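Local coordinates for protein peptidyl tryptophan dihydroxylase (Pseudomonas putida, PDB 7CTQ) that dihydroxylates a peptidyl tryptophan with the help of FAD, a step essential for biogenesis of the tryptophylquinone cofactor of quinohemoprotein amine dehydrogenase, at residues P6-L11 / L27-T32; A19-L24 / D100-A105; A135-E140 / D256-G261; V288-L293 / D368-E373. One frame throughout, in Å; residues are numbered along the deposited sequence.

Interaction 1: P6-L11 / L27-T32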
# COMPACT_ATOMS: atom_id res chain seq x y z
N PRO A 6 24.90 11.08 7.46
CA PRO A 6 24.75 9.92 6.57
C PRO A 6 24.16 10.32 5.22
O PRO A 6 23.30 11.19 5.14
CB PRO A 6 23.80 9.00 7.34
CG PRO A 6 22.98 9.95 8.18
CD PRO A 6 23.90 11.07 8.55
N ARG A 7 24.63 9.65 4.18
CA ARG A 7 24.12 9.85 2.82
C ARG A 7 22.93 8.92 2.60
O ARG A 7 23.10 7.71 2.44
CB ARG A 7 25.22 9.56 1.80
CG ARG A 7 26.02 10.78 1.38
CD ARG A 7 26.58 10.62 -0.03
NE ARG A 7 25.55 10.37 -1.04
CZ ARG A 7 25.19 11.23 -1.99
NH1 ARG A 7 25.78 12.41 -2.06
NH2 ARG A 7 24.24 10.90 -2.86
N ILE A 8 21.72 9.48 2.58
CA ILE A 8 20.51 8.69 2.38
C ILE A 8 20.03 8.89 0.95
O ILE A 8 19.72 10.02 0.54
CB ILE A 8 19.39 9.07 3.36
CG1 ILE A 8 19.84 8.86 4.82
CG2 ILE A 8 18.15 8.26 3.05
CD1 ILE A 8 18.97 9.56 5.83
N VAL A 9 19.94 7.80 0.19
CA VAL A 9 19.43 7.85 -1.18
C VAL A 9 18.19 6.97 -1.26
O VAL A 9 18.22 5.81 -0.85
CB VAL A 9 20.49 7.39 -2.20
CG1 VAL A 9 19.92 7.51 -3.60
CG2 VAL A 9 21.78 8.21 -2.05
N VAL A 10 17.12 7.54 -1.82
CA VAL A 10 15.86 6.85 -2.07
C VAL A 10 15.77 6.55 -3.57
O VAL A 10 15.92 7.46 -4.39
CB VAL A 10 14.66 7.70 -1.62
CG1 VAL A 10 13.34 7.02 -2.02
CG2 VAL A 10 14.71 7.98 -0.11
N LEU A 11 15.50 5.29 -3.91
CA LEU A 11 15.30 4.88 -5.30
C LEU A 11 13.81 4.81 -5.60
O LEU A 11 13.10 3.97 -5.03
CB LEU A 11 15.95 3.53 -5.59
CG LEU A 11 17.32 3.29 -4.98
CD1 LEU A 11 17.84 1.90 -5.35
CD2 LEU A 11 18.29 4.37 -5.42
N LEU A 27 12.56 14.80 10.06
CA LEU A 27 13.43 14.38 11.14
C LEU A 27 14.77 15.09 11.12
O LEU A 27 15.54 14.95 12.08
CB LEU A 27 13.65 12.86 11.09
CG LEU A 27 12.43 12.01 11.47
CD1 LEU A 27 12.78 10.52 11.47
CD2 LEU A 27 11.88 12.46 12.83
N GLY A 28 15.07 15.83 10.06
CA GLY A 28 16.29 16.59 9.96
C GLY A 28 17.34 16.01 9.03
O GLY A 28 18.49 16.45 9.08
N TYR A 29 16.98 15.06 8.18
CA TYR A 29 17.94 14.35 7.34
C TYR A 29 18.03 14.99 5.97
O TYR A 29 17.02 15.37 5.38
CB TYR A 29 17.55 12.88 7.19
CG TYR A 29 17.85 12.06 8.41
CD1 TYR A 29 19.15 11.65 8.69
CD2 TYR A 29 16.84 11.71 9.29
CE1 TYR A 29 19.43 10.90 9.81
CE2 TYR A 29 17.12 10.96 10.41
CZ TYR A 29 18.41 10.55 10.66
OH TYR A 29 18.66 9.80 11.79
N ALA A 30 19.26 15.08 5.46
CA ALA A 30 19.47 15.36 4.04
C ALA A 30 19.12 14.12 3.24
O ALA A 30 19.50 13.00 3.61
CB ALA A 30 20.92 15.78 3.80
N VAL A 31 18.38 14.30 2.15
CA VAL A 31 17.82 13.18 1.39
C VAL A 31 17.94 13.45 -0.10
O VAL A 31 17.64 14.56 -0.56
CB VAL A 31 16.34 12.93 1.75
CG1 VAL A 31 15.78 11.76 0.96
CG2 VAL A 31 16.16 12.73 3.26
N THR A 32 18.35 12.44 -0.86
CA THR A 32 18.37 12.47 -2.31
C THR A 32 17.50 11.35 -2.86
O THR A 32 17.58 10.21 -2.39
CB THR A 32 19.80 12.32 -2.85
OG1 THR A 32 20.60 13.44 -2.43
CG2 THR A 32 19.81 12.24 -4.37
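Ile8 and Tyr29 meet at the splayed end of a beta-alpha-beta crossover of Rossmann type, in which strand 8-11 runs into helix 15-27 and the chain returns as strand 31-35. The tight part lies farther along the strands. Thr32 N gives its hydrogen to Ile8 O (3.1 Å), and Thr32 O accepts that of Val10 N (2.8 Å), so Thr32 spans Val9 in a parallel ladder. The same Thr32 O lies 3.2 Å from Val9 CA, a CA-H...O contact. On the face turned to helix 15-27, Val10 CG2 touches Val31 CG1 at 4.1 Å, and Ala21 and Leu24 of the helix pack on Val31. Toward Pro6 the segments part, their directions 47° apart, and the Tyr29 ring fills the wedge. With CG1 opposite the carbonyl carbon (chi1 -59°), Ile8 extends CD1 to within 3.5 Å of Tyr29 CD1, obliquely to the ring. Pro6 CG comes instead to the ring edge, 4.0 Å from Tyr29 CE1. The phenol has its partner in Asn290. The solvent side is looser: Ala30 is exposed, and the guanidinium of Arg7 approaches the Thr32 hydroxyl only distantly, its NE having a weak bond to Gln134 O. Ala30 O, buried here without a hydrogen-bond partner in the model, faces Ile8 CB at 3.9 Å.

Interaction 2: A19-L24 / D100-A105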
# COMPACT_ATOMS: atom_id res chain seq x y z
N ALA A 19 6.87 9.96 0.08
CA ALA A 19 6.45 10.04 1.47
C ALA A 19 7.63 9.85 2.42
O ALA A 19 7.84 10.64 3.33
CB ALA A 19 5.36 8.99 1.73
N THR A 20 8.42 8.80 2.19
CA THR A 20 9.53 8.49 3.08
C THR A 20 10.56 9.62 3.09
O THR A 20 11.02 10.05 4.16
CB THR A 20 10.18 7.17 2.66
OG1 THR A 20 9.20 6.12 2.70
CG2 THR A 20 11.35 6.82 3.56
N ALA A 21 10.91 10.11 1.90
CA ALA A 21 11.85 11.22 1.77
C ALA A 21 11.43 12.42 2.61
O ALA A 21 12.24 13.00 3.35
CB ALA A 21 11.96 11.62 0.29
N ILE A 22 10.16 12.82 2.51
CA ILE A 22 9.69 13.99 3.24
C ILE A 22 9.72 13.72 4.73
O ILE A 22 10.09 14.60 5.52
CB ILE A 22 8.29 14.40 2.75
CG1 ILE A 22 8.36 14.78 1.27
CG2 ILE A 22 7.75 15.56 3.59
CD1 ILE A 22 7.06 15.23 0.69
N GLY A 23 9.36 12.50 5.14
CA GLY A 23 9.45 12.16 6.55
C GLY A 23 10.86 12.30 7.08
O GLY A 23 11.07 12.78 8.19
N LEU A 24 11.85 11.89 6.28
CA LEU A 24 13.23 11.99 6.72
C LEU A 24 13.65 13.46 6.84
O LEU A 24 14.34 13.83 7.80
CB LEU A 24 14.14 11.23 5.77
CG LEU A 24 13.94 9.71 5.79
CD1 LEU A 24 14.49 9.11 4.54
CD2 LEU A 24 14.61 9.12 7.00
N ASP A 100 8.00 18.07 -7.66
CA ASP A 100 7.91 19.45 -7.17
C ASP A 100 7.82 19.47 -5.65
O ASP A 100 8.52 20.26 -4.99
CB ASP A 100 6.70 20.17 -7.78
CG ASP A 100 6.70 20.14 -9.29
OD1 ASP A 100 7.72 19.72 -9.88
OD2 ASP A 100 5.67 20.53 -9.89
N ASP A 101 6.96 18.63 -5.08
CA ASP A 101 6.81 18.58 -3.63
C ASP A 101 8.10 18.15 -2.95
O ASP A 101 8.40 18.59 -1.84
CB ASP A 101 5.67 17.65 -3.26
CG ASP A 101 4.38 18.00 -3.97
OD1 ASP A 101 4.42 18.18 -5.21
OD2 ASP A 101 3.33 18.10 -3.29
N LEU A 102 8.88 17.29 -3.61
CA LEU A 102 10.16 16.88 -3.04
C LEU A 102 11.15 18.04 -3.02
O LEU A 102 11.75 18.35 -1.98
CB LEU A 102 10.71 15.68 -3.80
CG LEU A 102 9.91 14.38 -3.61
CD1 LEU A 102 10.19 13.37 -4.71
CD2 LEU A 102 10.18 13.77 -2.23
N GLN A 103 11.32 18.71 -4.17
CA GLN A 103 12.22 19.86 -4.22
C GLN A 103 11.75 20.96 -3.28
O GLN A 103 12.57 21.62 -2.63
CB GLN A 103 12.35 20.37 -5.65
CG GLN A 103 13.55 19.77 -6.39
CD GLN A 103 13.58 20.11 -7.87
OE1 GLN A 103 12.54 20.15 -8.54
NE2 GLN A 103 14.78 20.35 -8.40
N ARG A 104 10.43 21.14 -3.15
CA ARG A 104 9.91 22.09 -2.18
C ARG A 104 10.34 21.72 -0.76
O ARG A 104 10.63 22.59 0.06
CB ARG A 104 8.39 22.16 -2.29
CG ARG A 104 7.77 23.38 -1.62
CD ARG A 104 6.66 23.98 -2.48
NE ARG A 104 5.75 22.97 -3.00
CZ ARG A 104 5.70 22.59 -4.27
NH1 ARG A 104 6.51 23.15 -5.17
NH2 ARG A 104 4.84 21.65 -4.66
N ALA A 105 10.41 20.42 -0.46
CA ALA A 105 10.79 19.98 0.87
C ALA A 105 12.30 19.92 1.07
O ALA A 105 12.76 19.51 2.14
CB ALA A 105 10.18 18.60 1.16
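Leu102 points one methyl, CD2, into the angle between Ala21 and Ile22, joining two nearly parallel helices of the Rossmann-type FAD-binding fold. Helix 15-27 is the crossover helix of the first beta-alpha-beta unit; helix 91-104 leads into strand 108-119, which lies next to strand 31-35 in the sheet. Their short axes run 11° apart and come no nearer than 10.2 Å, a spacing wide enough for side chains to fill. Ala21 CB faces the other helix and meets Leu102 CD2 at 3.8 Å. Ile22 leaves its helix less directly, but its CG1 stands opposite the carbonyl carbon (chi1 -62°), which swings the longer branch into the gap. There Ile22 CG1 lies 4.1 Å from Leu102 CD2, the two side chains crossing at a slant, and 4.2 Å from Ala105 CB. The helices are thus joined through methyl and methylene groups, with no hydrogen bond between the two segments. Polar groups are engaged round the apolar patch: Ala105 O accepts from Arg25 NE, and Asp101 OD2 from Ala62 N. Asp101 OD1 has a long salt bridge to Arg104 NH2, 3.5 Å, within its own helix. At the margin of the patch, Ile22 CD1 ends 4.4 Å from Asp101 O.

Interaction 3: A135-E140 / D256-G261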
# COMPACT_ATOMS: atom_id res chain seq x y z
N ALA A 135 25.63 5.71 -1.38
CA ALA A 135 24.64 5.81 -0.32
C ALA A 135 25.15 5.08 0.91
O ALA A 135 25.60 3.94 0.82
CB ALA A 135 23.30 5.22 -0.75
N ASP A 136 25.10 5.76 2.06
CA ASP A 136 25.27 5.09 3.34
C ASP A 136 24.01 4.34 3.75
O ASP A 136 24.10 3.34 4.47
CB ASP A 136 25.65 6.09 4.43
CG ASP A 136 27.05 6.65 4.25
OD1 ASP A 136 28.02 5.86 4.26
OD2 ASP A 136 27.16 7.88 4.07
N PHE A 137 22.85 4.83 3.31
CA PHE A 137 21.56 4.19 3.55
C PHE A 137 20.69 4.27 2.30
O PHE A 137 20.53 5.35 1.71
CB PHE A 137 20.81 4.82 4.73
CG PHE A 137 19.69 3.95 5.25
CD1 PHE A 137 18.47 3.88 4.58
CD2 PHE A 137 19.88 3.18 6.39
CE1 PHE A 137 17.45 3.06 5.06
CE2 PHE A 137 18.86 2.35 6.87
CZ PHE A 137 17.66 2.29 6.20
N LEU A 138 20.10 3.14 1.93
CA LEU A 138 19.29 3.03 0.72
C LEU A 138 17.83 2.76 1.08
O LEU A 138 17.53 1.80 1.79
CB LEU A 138 19.83 1.90 -0.16
CG LEU A 138 19.17 1.76 -1.53
CD1 LEU A 138 19.72 2.82 -2.43
CD2 LEU A 138 19.42 0.37 -2.11
N VAL A 139 16.92 3.58 0.56
CA VAL A 139 15.49 3.30 0.60
C VAL A 139 15.08 2.75 -0.77
O VAL A 139 15.17 3.45 -1.78
CB VAL A 139 14.66 4.54 0.95
CG1 VAL A 139 13.18 4.20 1.01
CG2 VAL A 139 15.14 5.18 2.24
N GLU A 140 14.62 1.50 -0.79
CA GLU A 140 14.14 0.86 -2.02
C GLU A 140 12.65 1.14 -2.15
O GLU A 140 11.83 0.63 -1.36
CB GLU A 140 14.41 -0.63 -2.01
CG GLU A 140 13.71 -1.36 -3.12
CD GLU A 140 14.20 -0.91 -4.46
OE1 GLU A 140 15.35 -1.26 -4.80
OE2 GLU A 140 13.47 -0.19 -5.16
N ASP A 256 21.25 -1.34 6.60
CA ASP A 256 21.42 -0.04 5.96
C ASP A 256 20.49 0.10 4.77
O ASP A 256 20.82 0.80 3.81
CB ASP A 256 22.87 0.19 5.53
CG ASP A 256 23.41 -0.92 4.62
OD1 ASP A 256 22.61 -1.69 4.04
OD2 ASP A 256 24.65 -1.01 4.47
N TRP A 257 19.34 -0.56 4.81
CA TRP A 257 18.39 -0.41 3.72
C TRP A 257 16.99 -0.74 4.21
O TRP A 257 16.80 -1.37 5.26
CB TRP A 257 18.75 -1.27 2.51
CG TRP A 257 18.71 -2.76 2.74
CD1 TRP A 257 19.74 -3.54 3.18
CD2 TRP A 257 17.59 -3.64 2.53
NE1 TRP A 257 19.33 -4.86 3.26
CE2 TRP A 257 18.02 -4.94 2.87
CE3 TRP A 257 16.28 -3.45 2.10
CZ2 TRP A 257 17.17 -6.04 2.79
CZ3 TRP A 257 15.44 -4.55 2.03
CH2 TRP A 257 15.89 -5.83 2.37
N ILE A 258 16.01 -0.31 3.44
CA ILE A 258 14.61 -0.57 3.77
C ILE A 258 13.83 -0.56 2.47
O ILE A 258 14.14 0.20 1.55
CB ILE A 258 14.08 0.45 4.80
CG1 ILE A 258 12.79 -0.05 5.44
CG2 ILE A 258 13.86 1.86 4.18
CD1 ILE A 258 12.29 0.88 6.51
N ARG A 259 12.84 -1.45 2.38
CA ARG A 259 11.85 -1.40 1.32
C ARG A 259 10.57 -0.76 1.83
O ARG A 259 10.12 -1.04 2.95
CB ARG A 259 11.56 -2.80 0.77
CG ARG A 259 12.56 -3.26 -0.28
CD ARG A 259 12.56 -4.76 -0.46
NE ARG A 259 11.70 -5.18 -1.56
CZ ARG A 259 12.15 -5.63 -2.73
NH1 ARG A 259 13.45 -5.71 -2.95
NH2 ARG A 259 11.29 -5.99 -3.67
N VAL A 260 9.97 0.09 0.99
CA VAL A 260 8.70 0.74 1.30
C VAL A 260 7.77 0.61 0.11
O VAL A 260 8.20 0.35 -1.02
CB VAL A 260 8.86 2.22 1.69
CG1 VAL A 260 9.65 2.34 2.98
CG2 VAL A 260 9.54 3.02 0.56
N GLY A 261 6.48 0.78 0.38
CA GLY A 261 5.52 0.76 -0.71
C GLY A 261 5.33 -0.62 -1.32
O GLY A 261 5.47 -1.65 -0.65
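Phe137 lays one face of its ring over the backbone of Asp256 and Trp257, with CD2 at 3.5 Å from Asp256 C and CZ at 3.6 Å from Trp257 N. Its CG is turned opposite the backbone N (chi1 -163°), which carries the ring across to the neighbouring strand. Ile258 CG2 meets the same ring at its edge, in plane, 3.9 Å from Phe137 CE1. Cut back to alanine, this position would probably leave the Asp256-Trp257 peptide without the ring over it and Ile258 CG2 without its aromatic neighbour. Beneath, the strands pair in parallel. Leu138 N bonds to Asp256 O (3.1 Å) from 26° off the carbonyl plane, and Ile258 N returns to Leu138 O along a more bent path, 144° at the hydrogen. Glu140 N to Ile258 O is shorter, 2.7 Å; Val260 N to Glu140 O, at 3.0 Å, completes the ladder. Val139 and Ile258 lie side by side on the face that carries Phe137. On the other face Glu140 CG and Arg259 CG run alongside at 3.6 Å, yet their charged ends stay apart: Glu140 pairs with Arg142, and Arg259 NE donates to Ala263 O. Past the ladder, Gly261 touches FAD. In the parallel part of the Rossmann-type FAD-binding sheet, strand 257-259 is outermost; strand 137-140 lies between it and strand 8-11, with Ile289 and Leu292 of helix 285-294 packed on Phe137 and strand 123-127 against Leu138 on the other face.

Interaction 4: V288-L293 / D368-E373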
# COMPACT_ATOMS: atom_id res chain seq x y z
N VAL A 288 12.02 4.07 11.54
CA VAL A 288 12.86 2.87 11.48
C VAL A 288 14.25 3.25 11.00
O VAL A 288 15.27 2.88 11.62
CB VAL A 288 12.20 1.80 10.59
CG1 VAL A 288 13.16 0.64 10.32
CG2 VAL A 288 10.90 1.25 11.26
N ILE A 289 14.32 4.04 9.93
CA ILE A 289 15.60 4.55 9.42
C ILE A 289 16.32 5.35 10.50
O ILE A 289 17.52 5.18 10.73
CB ILE A 289 15.34 5.38 8.15
CG1 ILE A 289 14.71 4.49 7.08
CG2 ILE A 289 16.63 6.05 7.62
CD1 ILE A 289 14.15 5.22 5.89
N ASN A 290 15.59 6.25 11.17
CA ASN A 290 16.17 7.06 12.23
C ASN A 290 16.81 6.18 13.31
O ASN A 290 17.90 6.49 13.82
CB ASN A 290 15.08 7.96 12.83
CG ASN A 290 15.62 8.92 13.86
OD1 ASN A 290 16.55 9.68 13.59
ND2 ASN A 290 15.03 8.90 15.06
N THR A 291 16.17 5.06 13.64
CA THR A 291 16.77 4.12 14.58
C THR A 291 18.00 3.47 13.97
O THR A 291 19.04 3.35 14.63
CB THR A 291 15.76 3.07 15.02
OG1 THR A 291 14.51 3.71 15.35
CG2 THR A 291 16.28 2.30 16.25
N LEU A 292 17.92 3.07 12.70
CA LEU A 292 19.02 2.36 12.09
C LEU A 292 20.27 3.23 12.03
O LEU A 292 21.40 2.70 12.08
CB LEU A 292 18.61 1.89 10.68
CG LEU A 292 17.61 0.72 10.64
CD1 LEU A 292 17.20 0.40 9.22
CD2 LEU A 292 18.18 -0.54 11.30
N LEU A 293 20.10 4.55 11.97
CA LEU A 293 21.20 5.50 11.83
C LEU A 293 21.69 6.07 13.16
O LEU A 293 22.90 6.19 13.36
CB LEU A 293 20.78 6.64 10.90
CG LEU A 293 20.49 6.18 9.47
CD1 LEU A 293 19.90 7.30 8.64
CD2 LEU A 293 21.74 5.63 8.82
N ASP A 368 9.88 8.44 21.07
CA ASP A 368 10.76 9.59 20.78
C ASP A 368 11.50 9.41 19.45
O ASP A 368 12.69 9.76 19.32
CB ASP A 368 11.73 9.84 21.94
CG ASP A 368 11.00 10.30 23.22
OD1 ASP A 368 10.00 11.03 23.10
OD2 ASP A 368 11.42 9.92 24.35
N GLY A 369 10.80 8.88 18.46
CA GLY A 369 11.36 8.72 17.13
C GLY A 369 12.27 7.52 16.96
O GLY A 369 12.93 7.41 15.92
N LEU A 370 12.36 6.64 17.94
CA LEU A 370 13.25 5.49 17.86
C LEU A 370 12.49 4.23 18.23
O LEU A 370 11.62 4.24 19.11
CB LEU A 370 14.45 5.64 18.79
CG LEU A 370 15.41 6.81 18.58
CD1 LEU A 370 16.22 7.07 19.87
CD2 LEU A 370 16.32 6.53 17.41
N VAL A 371 12.84 3.12 17.57
CA VAL A 371 12.31 1.82 17.96
C VAL A 371 13.05 1.38 19.21
O VAL A 371 14.28 1.29 19.22
CB VAL A 371 12.44 0.80 16.82
CG1 VAL A 371 11.95 -0.60 17.27
CG2 VAL A 371 11.67 1.27 15.60
N ASP A 372 12.30 1.17 20.27
CA ASP A 372 12.84 0.66 21.52
C ASP A 372 12.15 -0.66 21.77
O ASP A 372 11.55 -1.24 20.86
CB ASP A 372 12.62 1.67 22.66
CG ASP A 372 13.69 1.59 23.75
OD1 ASP A 372 14.05 0.46 24.18
OD2 ASP A 372 14.16 2.67 24.20
N GLU A 373 12.21 -1.14 23.00
CA GLU A 373 11.61 -2.40 23.38
C GLU A 373 10.94 -2.18 24.73
O GLU A 373 11.47 -1.45 25.57
CB GLU A 373 12.68 -3.49 23.47
CG GLU A 373 12.17 -4.90 23.42
CD GLU A 373 13.26 -5.91 23.77
OE1 GLU A 373 14.14 -5.57 24.59
OE2 GLU A 373 13.23 -7.03 23.22
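Thr291 and Leu370, with CA atoms 5.0 Å apart, mark where helix 288-293 passes the start of strand 370-373; the short axes approach to 6.8 Å at 77°. Asp368 and Gly369, both with positive phi, form the two-residue type I' turn of the hairpin joining strands 359-367 and 370-378, and this turn is set against the helix. Asn290 ND2 donates to Gly369 O at 2.7 Å, with the acceptor in the amide plane but the donor 47° out of the carbonyl plane. Asn290 OD1 is hydrogen-bonded to the hydroxyl of Tyr29, so both ends of the amide are held and its flip is resisted. Leu370 crosses the Asn290 side chain at about a right angle, its CD2 3.6 Å from Asn290 ND2. Thr291 sets OG1 opposite its carbonyl carbon (chi1 -46°), where it accepts Val371 N at 2.8 Å in a nearly straight bond; the hydroxyl also bonds to Val287 O one turn back. A valine in its place is likely to leave Val371 N without its acceptor, and the strand start less firmly tied to the helix. Apolar touching is slight, with Val288 CG2 4.4 Å from Val371 CG2. Val371 O, buried with no partner in the model, faces Thr291 CG2 at 3.7 Å. The join therefore rests chiefly on two hydrogen bonds between helix side chains and the main chain of the turn and strand start, one donated by Asn290 and one accepted by Thr291, with apolar packing secondary.

How the interactions relate
Interactions 1 and 3 belong to one sheet: strands 8-11 and 137-140 are neighbours, linked by Leu11 N to Val139 O (2.8 Å) and Val9 O to Val139 N (2.9 Å). Helix 15-27 of interaction 2 packs on interaction 1, where Val31 CG2 lies 3.6 Å from Leu24 CB. Helix 285-294 joins interaction 4 to the rest, with Leu292 CD1 3.5 Å from Phe137 CE2 and Ile289 CG2 3.7 Å from Leu24 CD2. Around FAD, Gly261 of interaction 3 touches the cofactor, while the side chains of Val10 and Leu102, in interactions 1 and 2, stand about 8 and 9 Å from it. Interaction 4 joins this fold to the hairpin.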